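Local coordinates for probable spore coat polysaccharide biosynthesis protein E (PDB 3G8R) that probably acts as an N-acylneuraminate-9-phosphate synthase, a zinc-binding enzyme of the NeuB family that makes phosphorylated sialic acid, at residues E223-L228 with N236-N241. Sequence-based numbering, arbitrary orientation.
With ZN (zinc ion), chain C.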
loop_
_atom_site.group_PDB
_atom_site.type_symbol
_atom_site.label_atom_id
_atom_site.label_comp_id
_atom_site.label_asym_id
_atom_site.label_seq_id
_atom_site.Cartn_x
_atom_site.Cartn_y
_atom_site.Cartn_z
ATOM N N GLU A 223 -9.689 -11.989 5.479
ATOM C CA GLU A 223 -10.000 -13.304 6.035
ATOM C C GLU A 223 -8.734 -13.918 6.532
ATOM O O GLU A 223 -7.726 -13.887 5.830
ATOM C CB GLU A 223 -10.582 -14.193 4.962
ATOM C CG GLU A 223 -11.129 -15.515 5.403
ATOM C CD GLU A 223 -11.561 -16.355 4.208
ATOM O OE1 GLU A 223 -11.636 -17.598 4.342
ATOM O OE2 GLU A 223 -11.804 -15.776 3.117
ATOM N N LYS A 224 -8.804 -14.464 7.745
ATOM C CA LYS A 224 -7.703 -15.164 8.367
ATOM C C LYS A 224 -8.228 -16.383 9.109
ATOM O O LYS A 224 -9.303 -16.318 9.714
ATOM C CB LYS A 224 -7.017 -14.236 9.347
ATOM C CG LYS A 224 -5.996 -14.893 10.244
ATOM C CD LYS A 224 -4.567 -14.699 9.735
ATOM C CE LYS A 224 -4.019 -13.313 10.112
ATOM N NZ LYS A 224 -2.565 -13.223 9.854
ATOM N N HIS A 225 -7.487 -17.498 9.040
ATOM C CA HIS A 225 -7.842 -18.709 9.789
ATOM C C HIS A 225 -7.580 -18.483 11.251
ATOM O O HIS A 225 -6.604 -17.825 11.602
ATOM C CB HIS A 225 -6.997 -19.891 9.344
ATOM C CG HIS A 225 -7.450 -20.515 8.067
ATOM N ND1 HIS A 225 -7.796 -21.843 7.973
ATOM C CD2 HIS A 225 -7.610 -19.995 6.830
ATOM C CE1 HIS A 225 -8.170 -22.113 6.736
ATOM N NE2 HIS A 225 -8.059 -21.009 6.017
ATOM N N VAL A 226 -8.448 -19.039 12.098
ATOM C CA VAL A 226 -8.362 -18.912 13.567
ATOM C C VAL A 226 -8.534 -20.258 14.230
ATOM O O VAL A 226 -9.082 -21.171 13.620
ATOM C CB VAL A 226 -9.455 -18.008 14.131
ATOM C CG1 VAL A 226 -9.256 -16.609 13.654
ATOM C CG2 VAL A 226 -10.864 -18.541 13.762
ATOM N N GLY A 227 -8.094 -20.363 15.480
ATOM C CA GLY A 227 -8.186 -21.585 16.250
ATOM C C GLY A 227 -7.812 -21.300 17.686
ATOM O O GLY A 227 -7.181 -20.294 17.969
ATOM N N LEU A 228 -8.214 -22.166 18.611
ATOM C CA LEU A 228 -7.862 -21.974 20.028
ATOM C C LEU A 228 -6.912 -23.078 20.513
ATOM O O LEU A 228 -7.292 -24.248 20.632
ATOM C CB LEU A 228 -9.124 -21.852 20.904
ATOM C CG LEU A 228 -9.070 -21.861 22.439
ATOM C CD1 LEU A 228 -8.321 -20.670 23.037
ATOM C CD2 LEU A 228 -10.467 -21.890 23.005
ATOM N N ASN A 236 -2.557 -25.327 13.813
ATOM C CA ASN A 236 -1.647 -25.324 12.701
ATOM C C ASN A 236 -0.935 -24.010 12.485
ATOM O O ASN A 236 -1.105 -23.030 13.204
ATOM C CB ASN A 236 -2.278 -25.840 11.416
ATOM C CG ASN A 236 -3.614 -25.224 11.137
ATOM O OD1 ASN A 236 -4.609 -25.595 11.749
ATOM N ND2 ASN A 236 -3.654 -24.286 10.217
ATOM N N ASN A 237 -0.137 -24.024 11.445
ATOM C CA ASN A 237 0.944 -23.087 11.241
ATOM C C ASN A 237 0.488 -21.868 10.405
ATOM O O ASN A 237 1.282 -20.971 10.096
ATOM C CB ASN A 237 2.085 -23.892 10.588
ATOM C CG ASN A 237 1.626 -25.349 10.183
ATOM O OD1 ASN A 237 1.298 -26.205 11.047
ATOM N ND2 ASN A 237 1.577 -25.607 8.869
ATOM N N TYR A 238 -0.796 -21.864 10.045
ATOM C CA TYR A 238 -1.446 -20.747 9.355
ATOM C C TYR A 238 -2.745 -20.320 10.044
ATOM O O TYR A 238 -3.637 -19.789 9.391
ATOM C CB TYR A 238 -1.734 -21.088 7.871
ATOM C CG TYR A 238 -2.400 -22.444 7.587
ATOM C CD1 TYR A 238 -1.653 -23.638 7.521
ATOM C CD2 TYR A 238 -3.761 -22.529 7.343
ATOM C CE1 TYR A 238 -2.272 -24.878 7.238
ATOM C CE2 TYR A 238 -4.383 -23.774 7.068
ATOM C CZ TYR A 238 -3.636 -24.935 7.017
ATOM O OH TYR A 238 -4.284 -26.136 6.737
ATOM N N SER A 239 -2.869 -20.566 11.349
ATOM C CA SER A 239 -4.098 -20.218 12.059
ATOM C C SER A 239 -3.748 -19.440 13.277
ATOM O O SER A 239 -2.905 -19.868 14.047
ATOM C CB SER A 239 -4.892 -21.463 12.430
ATOM O OG SER A 239 -5.138 -22.232 11.262
ATOM N N ALA A 240 -4.386 -18.290 13.453
ATOM C CA ALA A 240 -4.023 -17.391 14.552
ATOM C C ALA A 240 -4.847 -17.665 15.791
ATOM O O ALA A 240 -6.045 -17.896 15.692
ATOM C CB ALA A 240 -4.163 -15.920 14.135
ATOM N N ASN A 241 -4.193 -17.630 16.948
ATOM C CA ASN A 241 -4.891 -17.712 18.215
ATOM C C ASN A 241 -5.484 -16.363 18.578
ATOM O O ASN A 241 -5.194 -15.378 17.921
ATOM C CB ASN A 241 -3.953 -18.208 19.311
ATOM C CG ASN A 241 -2.813 -17.274 19.566
ATOM O OD1 ASN A 241 -3.012 -16.111 19.875
ATOM N ND2 ASN A 241 -1.608 -17.782 19.465
HETATM ZN ZN ZN C . -8.380 -21.094 3.613
#
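His225 and Tyr238 show how a metal ligand on a barrel strand, here 221-225, can pack against the loop that follows it. Their side chains run alongside one another in the same direction, and the tyrosine turns its CD2–CE2 edge to one face of the imidazole. The stack is edge-to-face, with ring planes at 70° and Tyr238 CE2 4.0 Å from His225 ND1. Because chi1 of His225 (-79°) sets CG beside the backbone N and opposite the carbonyl carbon, the ring stands beside Tyr238 with one face turned to the tyrosine's edge, and His225 NE2 binds the zinc ion at 2.4 Å. The imidazole thus has a metal bond at one nitrogen and an aromatic edge over its face. Nearer the backbone, His225 CB packs on Tyr238 O, and Ser239 OG lies 3.6 Å from His225 CB.

Two backbone hydrogen bonds fix the register. Ala240 N donates almost straight to His225 O, at 2.9 Å and 171°, while Gly227 N returns a longer, more bent bond of 3.2 Å to Ala240 O. Ala240 thus bonds the two residues flanking Val226, which gives a single beta bridge of Val226 with Ala240. CA-H...O contacts accompany the pairing, the straightest running from Asn241 CA to Gly227 O.

The chain then enters helix 242-259, where Asn241 is the N-cap and its OD1 accepts from Gln244 N. Lys224 NZ forms a salt bridge with Glu203, and Lys224 makes a cation-pi contact with Trp248 of that helix.

His202, just after the neighbouring strand 196-201, also binds the zinc. The contact therefore joins the eighth strand of the TIM barrel, the NeuB-family part of this longer protein, to its beta-alpha loop, at the C-terminal strand ends where such barrels carry their active sites.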